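Local coordinates for N-terminal acetyltransferase B complex subunit MDM20 (Candida albicans, PDB 5K04), which is the non-catalytic subunit of the NatB N-terminal acetyltransferase complex and probably supports the catalytic subunit as a helical-repeat scaffold, at residues S166-G178 and Y189-E201. Numbering follows the deposited sequence.
Sequences SLYNSLGKKLMEG and YVYTLFLSSKEIE
Phe194 lies with one ring face against Gly172 of helix 162-177. Gly172 CA sits 3.8 Å from the ring centroid, 11° off its normal, a CH-pi contact. Gly172 has no side chain, and its backbone forms the seat for the ring. Leu193 CB covers the opposite face, and Asn169 OD1 meets the ring edge in plane. The Asn169 amide also grips the turn: ND2 donates to Phe194 O at 2.8 Å, nearly straight at 162°. Further along the helix, Met176 CB packs on Tyr191 CD1 at 3.5 Å. The Met176 chain bends at chi2 and chi3, and its SD reaches Val190 CG1 at 3.5 Å. Leu147 and Ala150 of helix 143-157 also touch Met176.

The contact joins successive helices of the alpha-helical array, consistent with a subunit whose family belongs to the TPR clan. The type I turn from Thr192 to Leu195 carries Phe194 between helices 185-192 and 197-204. A capping box of Ser196 and Glu199 starts the second of these.

The buried Tyr191 reaches the polar margin, where its OH donates to the anti lone pair of Glu177 OE2 at 2.7 Å. The looser side is that of the partly exposed Lys173 and Glu199. Lys173 turns at chi3 (-90°), passes Leu195 CD2, and brings NZ to Glu199 OE2 at 3.2 Å, a salt bridge that meets the carboxylate on its syn side, somewhat out of its plane. Glu199 OE1 accepts from Ser196 N at 2.8 Å, which would help hold the carboxylate for Lys173.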
ATOM      1  N   SER A 166     -19.588  -9.410 -24.824  1.00 58.74           N
ATOM      2  CA  SER A 166     -20.817 -10.185 -24.912  1.00 53.85           C
ATOM      3  C   SER A 166     -20.529 -11.688 -24.875  1.00 50.02           C
ATOM      4  O   SER A 166     -21.199 -12.447 -24.163  1.00 42.53           O
ATOM      5  CB  SER A 166     -21.567  -9.782 -26.193  1.00 46.93           C
ATOM      6  OG  SER A 166     -22.740 -10.550 -26.364  1.00 52.82           O
ATOM      7  N   LEU A 167     -19.530 -12.138 -25.641  1.00 45.83           N
ATOM      8  CA  LEU A 167     -19.175 -13.554 -25.644  1.00 47.34           C
ATOM      9  C   LEU A 167     -18.694 -14.006 -24.272  1.00 48.93           C
ATOM     10  O   LEU A 167     -19.132 -15.045 -23.758  1.00 34.43           O
ATOM     11  CB  LEU A 167     -18.099 -13.810 -26.691  1.00 49.89           C
ATOM     12  CG  LEU A 167     -17.461 -15.192 -26.651  1.00 56.33           C
ATOM     13  CD1 LEU A 167     -18.417 -16.227 -27.187  1.00 51.97           C
ATOM     14  CD2 LEU A 167     -16.173 -15.171 -27.449  1.00 57.88           C
ATOM     15  N   TYR A 168     -17.768 -13.240 -23.677  1.00 51.79           N
ATOM     16  CA  TYR A 168     -17.205 -13.599 -22.377  1.00 49.48           C
ATOM     17  C   TYR A 168     -18.295 -13.691 -21.319  1.00 44.86           C
ATOM     18  O   TYR A 168     -18.275 -14.577 -20.456  1.00 30.38           O
ATOM     19  CB  TYR A 168     -16.152 -12.568 -21.962  1.00 46.04           C
ATOM     20  CG  TYR A 168     -14.857 -12.570 -22.771  1.00 50.64           C
ATOM     21  CD1 TYR A 168     -14.536 -13.617 -23.623  1.00 50.42           C
ATOM     22  CD2 TYR A 168     -13.939 -11.527 -22.647  1.00 50.38           C
ATOM     23  CE1 TYR A 168     -13.345 -13.621 -24.341  1.00 53.63           C
ATOM     24  CE2 TYR A 168     -12.750 -11.525 -23.357  1.00 52.71           C
ATOM     25  CZ  TYR A 168     -12.457 -12.571 -24.198  1.00 55.89           C
ATOM     26  OH  TYR A 168     -11.279 -12.562 -24.911  1.00 56.62           O
ATOM     27  N   ASN A 169     -19.263 -12.785 -21.379  1.00 46.32           N
ATOM     28  CA  ASN A 169     -20.335 -12.774 -20.397  1.00 40.93           C
ATOM     29  C   ASN A 169     -21.280 -13.946 -20.597  1.00 40.28           C
ATOM     30  O   ASN A 169     -21.782 -14.516 -19.621  1.00 32.68           O
ATOM     31  CB  ASN A 169     -21.092 -11.459 -20.497  1.00 39.59           C
ATOM     32  CG  ASN A 169     -21.855 -11.173 -19.277  1.00 52.78           C
ATOM     33  OD1 ASN A 169     -21.305 -10.668 -18.292  1.00 45.38           O
ATOM     34  ND2 ASN A 169     -23.132 -11.553 -19.285  1.00 61.26           N
ATOM     35  N   SER A 170     -21.535 -14.311 -21.858  1.00 39.30           N
ATOM     36  CA  SER A 170     -22.406 -15.440 -22.164  1.00 42.43           C
ATOM     37  C   SER A 170     -21.765 -16.765 -21.772  1.00 43.52           C
ATOM     38  O   SER A 170     -22.458 -17.690 -21.336  1.00 26.92           O
ATOM     39  CB  SER A 170     -22.746 -15.434 -23.656  1.00 45.72           C
ATOM     40  OG  SER A 170     -23.065 -16.736 -24.087  1.00 48.51           O
ATOM     41  N   LEU A 171     -20.445 -16.886 -21.944  1.00 49.49           N
ATOM     42  CA  LEU A 171     -19.778 -18.141 -21.598  1.00 43.11           C
ATOM     43  C   LEU A 171     -19.703 -18.318 -20.088  1.00 40.46           C
ATOM     44  O   LEU A 171     -19.839 -19.437 -19.582  1.00 36.03           O
ATOM     45  CB  LEU A 171     -18.378 -18.197 -22.227  1.00 39.11           C
ATOM     46  CG  LEU A 171     -18.282 -18.314 -23.757  1.00 47.47           C
ATOM     47  CD1 LEU A 171     -16.876 -18.026 -24.211  1.00 45.35           C
ATOM     48  CD2 LEU A 171     -18.719 -19.687 -24.290  1.00 45.59           C
ATOM     49  N   GLY A 172     -19.479 -17.230 -19.347  1.00 45.17           N
ATOM     50  CA  GLY A 172     -19.413 -17.350 -17.898  1.00 46.19           C
ATOM     51  C   GLY A 172     -20.769 -17.652 -17.291  1.00 41.10           C
ATOM     52  O   GLY A 172     -20.886 -18.482 -16.385  1.00 31.52           O
ATOM     53  N   LYS A 173     -21.808 -16.973 -17.785  1.00 40.89           N
ATOM     54  CA  LYS A 173     -23.165 -17.198 -17.309  1.00 43.74           C
ATOM     55  C   LYS A 173     -23.583 -18.644 -17.518  1.00 42.31           C
ATOM     56  O   LYS A 173     -24.138 -19.285 -16.619  1.00 31.55           O
ATOM     57  CB  LYS A 173     -24.129 -16.250 -18.036  1.00 43.56           C
ATOM     58  CG  LYS A 173     -25.544 -16.288 -17.504  1.00 51.01           C
ATOM     59  CD  LYS A 173     -26.560 -15.808 -18.523  1.00 65.95           C
ATOM     60  CE  LYS A 173     -26.812 -14.323 -18.440  1.00 67.56           C
ATOM     61  NZ  LYS A 173     -27.978 -13.947 -19.295  1.00 68.28           N
ATOM     62  N   LYS A 174     -23.301 -19.179 -18.701  1.00 50.19           N
ATOM     63  CA  LYS A 174     -23.735 -20.528 -19.049  1.00 48.15           C
ATOM     64  C   LYS A 174     -22.966 -21.587 -18.262  1.00 35.68           C
ATOM     65  O   LYS A 174     -23.531 -22.619 -17.893  1.00 26.86           O
ATOM     66  CB  LYS A 174     -23.575 -20.714 -20.561  1.00 57.74           C
ATOM     67  CG  LYS A 174     -23.639 -22.132 -21.071  1.00 76.31           C
ATOM     68  CD  LYS A 174     -23.291 -22.156 -22.555  1.00 93.02           C
ATOM     69  CE  LYS A 174     -21.977 -21.420 -22.834  1.00102.06           C
ATOM     70  NZ  LYS A 174     -21.704 -21.237 -24.296  1.00106.77           N
ATOM     71  N   LEU A 175     -21.681 -21.352 -18.000  1.00 42.14           N
ATOM     72  CA  LEU A 175     -20.913 -22.251 -17.139  1.00 44.97           C
ATOM     73  C   LEU A 175     -21.501 -22.309 -15.738  1.00 43.70           C
ATOM     74  O   LEU A 175     -21.587 -23.384 -15.135  1.00 24.48           O
ATOM     75  CB  LEU A 175     -19.461 -21.786 -17.056  1.00 42.25           C
ATOM     76  CG  LEU A 175     -18.596 -22.038 -18.277  1.00 39.90           C
ATOM     77  CD1 LEU A 175     -17.371 -21.177 -18.211  1.00 41.61           C
ATOM     78  CD2 LEU A 175     -18.238 -23.517 -18.344  1.00 36.67           C
ATOM     79  N   MET A 176     -21.885 -21.147 -15.194  1.00 43.11           N
ATOM     80  CA  MET A 176     -22.455 -21.094 -13.851  1.00 36.95           C
ATOM     81  C   MET A 176     -23.844 -21.722 -13.817  1.00 41.36           C
ATOM     82  O   MET A 176     -24.171 -22.470 -12.888  1.00 28.31           O
ATOM     83  CB  MET A 176     -22.483 -19.641 -13.337  1.00 32.41           C
ATOM     84  CG  MET A 176     -21.052 -19.064 -12.996  1.00 32.39           C
ATOM     85  SD  MET A 176     -20.049 -20.134 -12.021  1.00 22.25           S
ATOM     86  CE  MET A 176     -21.205 -20.277 -10.697  1.00 36.30           C
ATOM     87  N   GLU A 177     -24.668 -21.450 -14.836  1.00 46.28           N
ATOM     88  CA  GLU A 177     -25.979 -22.083 -14.905  1.00 42.78           C
ATOM     89  C   GLU A 177     -25.849 -23.602 -14.894  1.00 41.56           C
ATOM     90  O   GLU A 177     -26.675 -24.288 -14.281  1.00 31.02           O
ATOM     91  CB  GLU A 177     -26.746 -21.560 -16.134  1.00 44.84           C
ATOM     92  CG  GLU A 177     -27.207 -20.071 -15.952  1.00 47.91           C
ATOM     93  CD  GLU A 177     -27.719 -19.351 -17.219  1.00 47.31           C
ATOM     94  OE1 GLU A 177     -27.621 -19.903 -18.343  1.00 39.10           O
ATOM     95  OE2 GLU A 177     -28.229 -18.208 -17.069  1.00 40.31           O
ATOM     96  N   GLY A 178     -24.772 -24.141 -15.486  1.00 50.91           N
ATOM     97  CA  GLY A 178     -24.519 -25.582 -15.477  1.00 44.61           C
ATOM     98  C   GLY A 178     -24.276 -26.181 -14.094  1.00 45.16           C
ATOM     99  O   GLY A 178     -24.350 -27.406 -13.948  1.00 31.65           O
ATOM    100  N   TYR A 189     -22.264 -15.622  -5.946  1.00 43.47           N
ATOM    101  CA  TYR A 189     -21.530 -14.403  -6.278  1.00 37.20           C
ATOM    102  C   TYR A 189     -20.994 -14.454  -7.713  1.00 35.18           C
ATOM    103  O   TYR A 189     -21.215 -13.526  -8.500  1.00 23.98           O
ATOM    104  CB  TYR A 189     -20.399 -14.187  -5.264  1.00 33.66           C
ATOM    105  CG  TYR A 189     -19.408 -13.094  -5.649  1.00 33.45           C
ATOM    106  CD1 TYR A 189     -19.693 -11.742  -5.412  1.00 32.56           C
ATOM    107  CD2 TYR A 189     -18.182 -13.415  -6.245  1.00 28.31           C
ATOM    108  CE1 TYR A 189     -18.788 -10.732  -5.784  1.00 33.02           C
ATOM    109  CE2 TYR A 189     -17.259 -12.419  -6.595  1.00 35.17           C
ATOM    110  CZ  TYR A 189     -17.576 -11.083  -6.372  1.00 39.59           C
ATOM    111  OH  TYR A 189     -16.686 -10.114  -6.721  1.00 37.15           O
ATOM    112  N   VAL A 190     -20.315 -15.554  -8.078  1.00 39.89           N
ATOM    113  CA  VAL A 190     -19.711 -15.654  -9.407  1.00 38.80           C
ATOM    114  C   VAL A 190     -20.771 -15.476 -10.478  1.00 37.12           C
ATOM    115  O   VAL A 190     -20.578 -14.742 -11.456  1.00 34.64           O
ATOM    116  CB  VAL A 190     -18.980 -17.000  -9.584  1.00 36.86           C
ATOM    117  CG1 VAL A 190     -18.461 -17.135 -11.024  1.00 30.41           C
ATOM    118  CG2 VAL A 190     -17.824 -17.105  -8.625  1.00 32.83           C
ATOM    119  N   TYR A 191     -21.905 -16.159 -10.304  1.00 40.20           N
ATOM    120  CA  TYR A 191     -23.014 -16.066 -11.246  1.00 37.07           C
ATOM    121  C   TYR A 191     -23.436 -14.609 -11.448  1.00 38.54           C
ATOM    122  O   TYR A 191     -23.616 -14.160 -12.586  1.00 24.56           O
ATOM    123  CB  TYR A 191     -24.177 -16.938 -10.737  1.00 32.31           C
ATOM    124  CG  TYR A 191     -25.306 -17.134 -11.712  1.00 37.54           C
ATOM    125  CD1 TYR A 191     -25.057 -17.321 -13.058  1.00 39.43           C
ATOM    126  CD2 TYR A 191     -26.629 -17.144 -11.288  1.00 41.55           C
ATOM    127  CE1 TYR A 191     -26.089 -17.484 -13.960  1.00 36.48           C
ATOM    128  CE2 TYR A 191     -27.672 -17.322 -12.192  1.00 38.68           C
ATOM    129  CZ  TYR A 191     -27.401 -17.491 -13.522  1.00 37.05           C
ATOM    130  OH  TYR A 191     -28.442 -17.672 -14.420  1.00 32.83           O
ATOM    131  N   THR A 192     -23.564 -13.843 -10.346  1.00 42.70           N
ATOM    132  CA  THR A 192     -24.012 -12.451 -10.444  1.00 36.71           C
ATOM    133  C   THR A 192     -23.058 -11.591 -11.258  1.00 36.84           C
ATOM    134  O   THR A 192     -23.466 -10.534 -11.749  1.00 27.45           O
ATOM    135  CB  THR A 192     -24.162 -11.810  -9.069  1.00 32.01           C
ATOM    136  OG1 THR A 192     -22.879 -11.733  -8.446  1.00 22.49           O
ATOM    137  CG2 THR A 192     -25.129 -12.603  -8.194  1.00 35.40           C
ATOM    138  N   LEU A 193     -21.800 -12.018 -11.420  1.00 42.03           N
ATOM    139  CA  LEU A 193     -20.862 -11.227 -12.212  1.00 38.28           C
ATOM    140  C   LEU A 193     -21.270 -11.138 -13.679  1.00 36.76           C
ATOM    141  O   LEU A 193     -20.763 -10.272 -14.392  1.00 32.21           O
ATOM    142  CB  LEU A 193     -19.450 -11.807 -12.107  1.00 35.80           C
ATOM    143  CG  LEU A 193     -18.887 -11.916 -10.686  1.00 41.77           C
ATOM    144  CD1 LEU A 193     -17.605 -12.740 -10.714  1.00 36.19           C
ATOM    145  CD2 LEU A 193     -18.646 -10.516 -10.075  1.00 33.73           C
ATOM    146  N   PHE A 194     -22.176 -11.995 -14.148  1.00 40.93           N
ATOM    147  CA  PHE A 194     -22.571 -12.000 -15.554  1.00 41.90           C
ATOM    148  C   PHE A 194     -24.023 -11.595 -15.762  1.00 40.92           C
ATOM    149  O   PHE A 194     -24.541 -11.739 -16.876  1.00 29.27           O
ATOM    150  CB  PHE A 194     -22.311 -13.379 -16.163  1.00 38.15           C
ATOM    151  CG  PHE A 194     -20.933 -13.894 -15.876  1.00 40.51           C
ATOM    152  CD1 PHE A 194     -19.831 -13.346 -16.522  1.00 36.25           C
ATOM    153  CD2 PHE A 194     -20.730 -14.882 -14.924  1.00 35.85           C
ATOM    154  CE1 PHE A 194     -18.546 -13.796 -16.242  1.00 41.44           C
ATOM    155  CE2 PHE A 194     -19.447 -15.324 -14.630  1.00 42.11           C
ATOM    156  CZ  PHE A 194     -18.353 -14.790 -15.300  1.00 35.70           C
ATOM    157  N   LEU A 195     -24.688 -11.092 -14.720  1.00 44.11           N
ATOM    158  CA  LEU A 195     -26.116 -10.845 -14.733  1.00 37.08           C
ATOM    159  C   LEU A 195     -26.430  -9.357 -14.726  1.00 41.62           C
ATOM    160  O   LEU A 195     -25.698  -8.548 -14.152  1.00 32.40           O
ATOM    161  CB  LEU A 195     -26.789 -11.482 -13.524  1.00 37.26           C
ATOM    162  CG  LEU A 195     -26.705 -12.995 -13.424  1.00 41.04           C
ATOM    163  CD1 LEU A 195     -27.483 -13.431 -12.198  1.00 36.55           C
ATOM    164  CD2 LEU A 195     -27.243 -13.655 -14.713  1.00 33.46           C
ATOM    165  N   SER A 196     -27.569  -9.015 -15.322  1.00 47.87           N
ATOM    166  CA  SER A 196     -28.075  -7.663 -15.212  1.00 39.33           C
ATOM    167  C   SER A 196     -28.639  -7.426 -13.817  1.00 38.71           C
ATOM    168  O   SER A 196     -28.881  -8.352 -13.036  1.00 28.20           O
ATOM    169  CB  SER A 196     -29.161  -7.402 -16.259  1.00 35.34           C
ATOM    170  OG  SER A 196     -30.323  -8.176 -15.992  1.00 28.09           O
ATOM    171  N   SER A 197     -28.856  -6.149 -13.519  1.00 46.14           N
ATOM    172  CA  SER A 197     -29.495  -5.770 -12.267  1.00 41.89           C
ATOM    173  C   SER A 197     -30.869  -6.426 -12.133  1.00 45.24           C
ATOM    174  O   SER A 197     -31.256  -6.855 -11.038  1.00 29.93           O
ATOM    175  CB  SER A 197     -29.602  -4.240 -12.200  1.00 40.61           C
ATOM    176  OG  SER A 197     -29.662  -3.769 -10.866  1.00 48.48           O
ATOM    177  N   LYS A 198     -31.617  -6.517 -13.246  1.00 46.48           N
ATOM    178  CA  LYS A 198     -32.922  -7.177 -13.224  1.00 42.42           C
ATOM    179  C   LYS A 198     -32.780  -8.653 -12.897  1.00 42.65           C
ATOM    180  O   LYS A 198     -33.553  -9.201 -12.098  1.00 32.17           O
ATOM    181  CB  LYS A 198     -33.633  -7.015 -14.571  1.00 45.10           C
ATOM    182  CG  LYS A 198     -34.077  -5.608 -14.891  1.00 55.68           C
ATOM    183  CD  LYS A 198     -35.169  -5.136 -13.939  1.00 68.07           C
ATOM    184  CE  LYS A 198     -36.557  -5.539 -14.416  1.00 70.02           C
ATOM    185  NZ  LYS A 198     -37.639  -4.820 -13.657  1.00 68.13           N
ATOM    186  N   GLU A 199     -31.801  -9.316 -13.516  1.00 45.30           N
ATOM    187  CA  GLU A 199     -31.608 -10.740 -13.278  1.00 43.23           C
ATOM    188  C   GLU A 199     -31.105 -10.995 -11.861  1.00 38.57           C
ATOM    189  O   GLU A 199     -31.538 -11.949 -11.207  1.00 25.85           O
ATOM    190  CB  GLU A 199     -30.643 -11.306 -14.323  1.00 40.17           C
ATOM    191  CG  GLU A 199     -31.168 -11.295 -15.753  1.00 38.35           C
ATOM    192  CD  GLU A 199     -30.071 -11.590 -16.782  1.00 40.96           C
ATOM    193  OE1 GLU A 199     -28.958 -11.032 -16.653  1.00 33.99           O
ATOM    194  OE2 GLU A 199     -30.328 -12.385 -17.713  1.00 35.31           O
ATOM    195  N   ILE A 200     -30.209 -10.135 -11.369  1.00 43.57           N
ATOM    196  CA  ILE A 200     -29.683 -10.271 -10.010  1.00 41.90           C
ATOM    197  C   ILE A 200     -30.822 -10.289  -8.987  1.00 42.56           C
ATOM    198  O   ILE A 200     -30.864 -11.143  -8.093  1.00 36.60           O
ATOM    199  CB  ILE A 200     -28.672  -9.145  -9.717  1.00 40.03           C
ATOM    200  CG1 ILE A 200     -27.368  -9.361 -10.502  1.00 43.70           C
ATOM    201  CG2 ILE A 200     -28.398  -9.036  -8.231  1.00 36.91           C
ATOM    202  CD1 ILE A 200     -26.341  -8.263 -10.291  1.00 40.74           C
ATOM    203  N   GLU A 201     -31.756  -9.335  -9.087  1.00 46.29           N
ATOM    204  CA  GLU A 201     -32.877  -9.310  -8.144  1.00 45.87           C
ATOM    205  C   GLU A 201     -33.696 -10.587  -8.235  1.00 47.13           C
ATOM    206  O   GLU A 201     -34.060 -11.185  -7.215  1.00 40.82           O
ATOM    207  CB  GLU A 201     -33.791  -8.105  -8.392  1.00 39.59           C
ATOM    208  CG  GLU A 201     -34.959  -8.089  -7.395  1.00 42.27           C
ATOM    209  CD  GLU A 201     -35.913  -6.904  -7.555  1.00 43.88           C
ATOM    210  OE1 GLU A 201     -35.743  -6.107  -8.512  1.00 31.44           O
ATOM    211  OE2 GLU A 201     -36.843  -6.785  -6.715  1.00 36.18           O
TER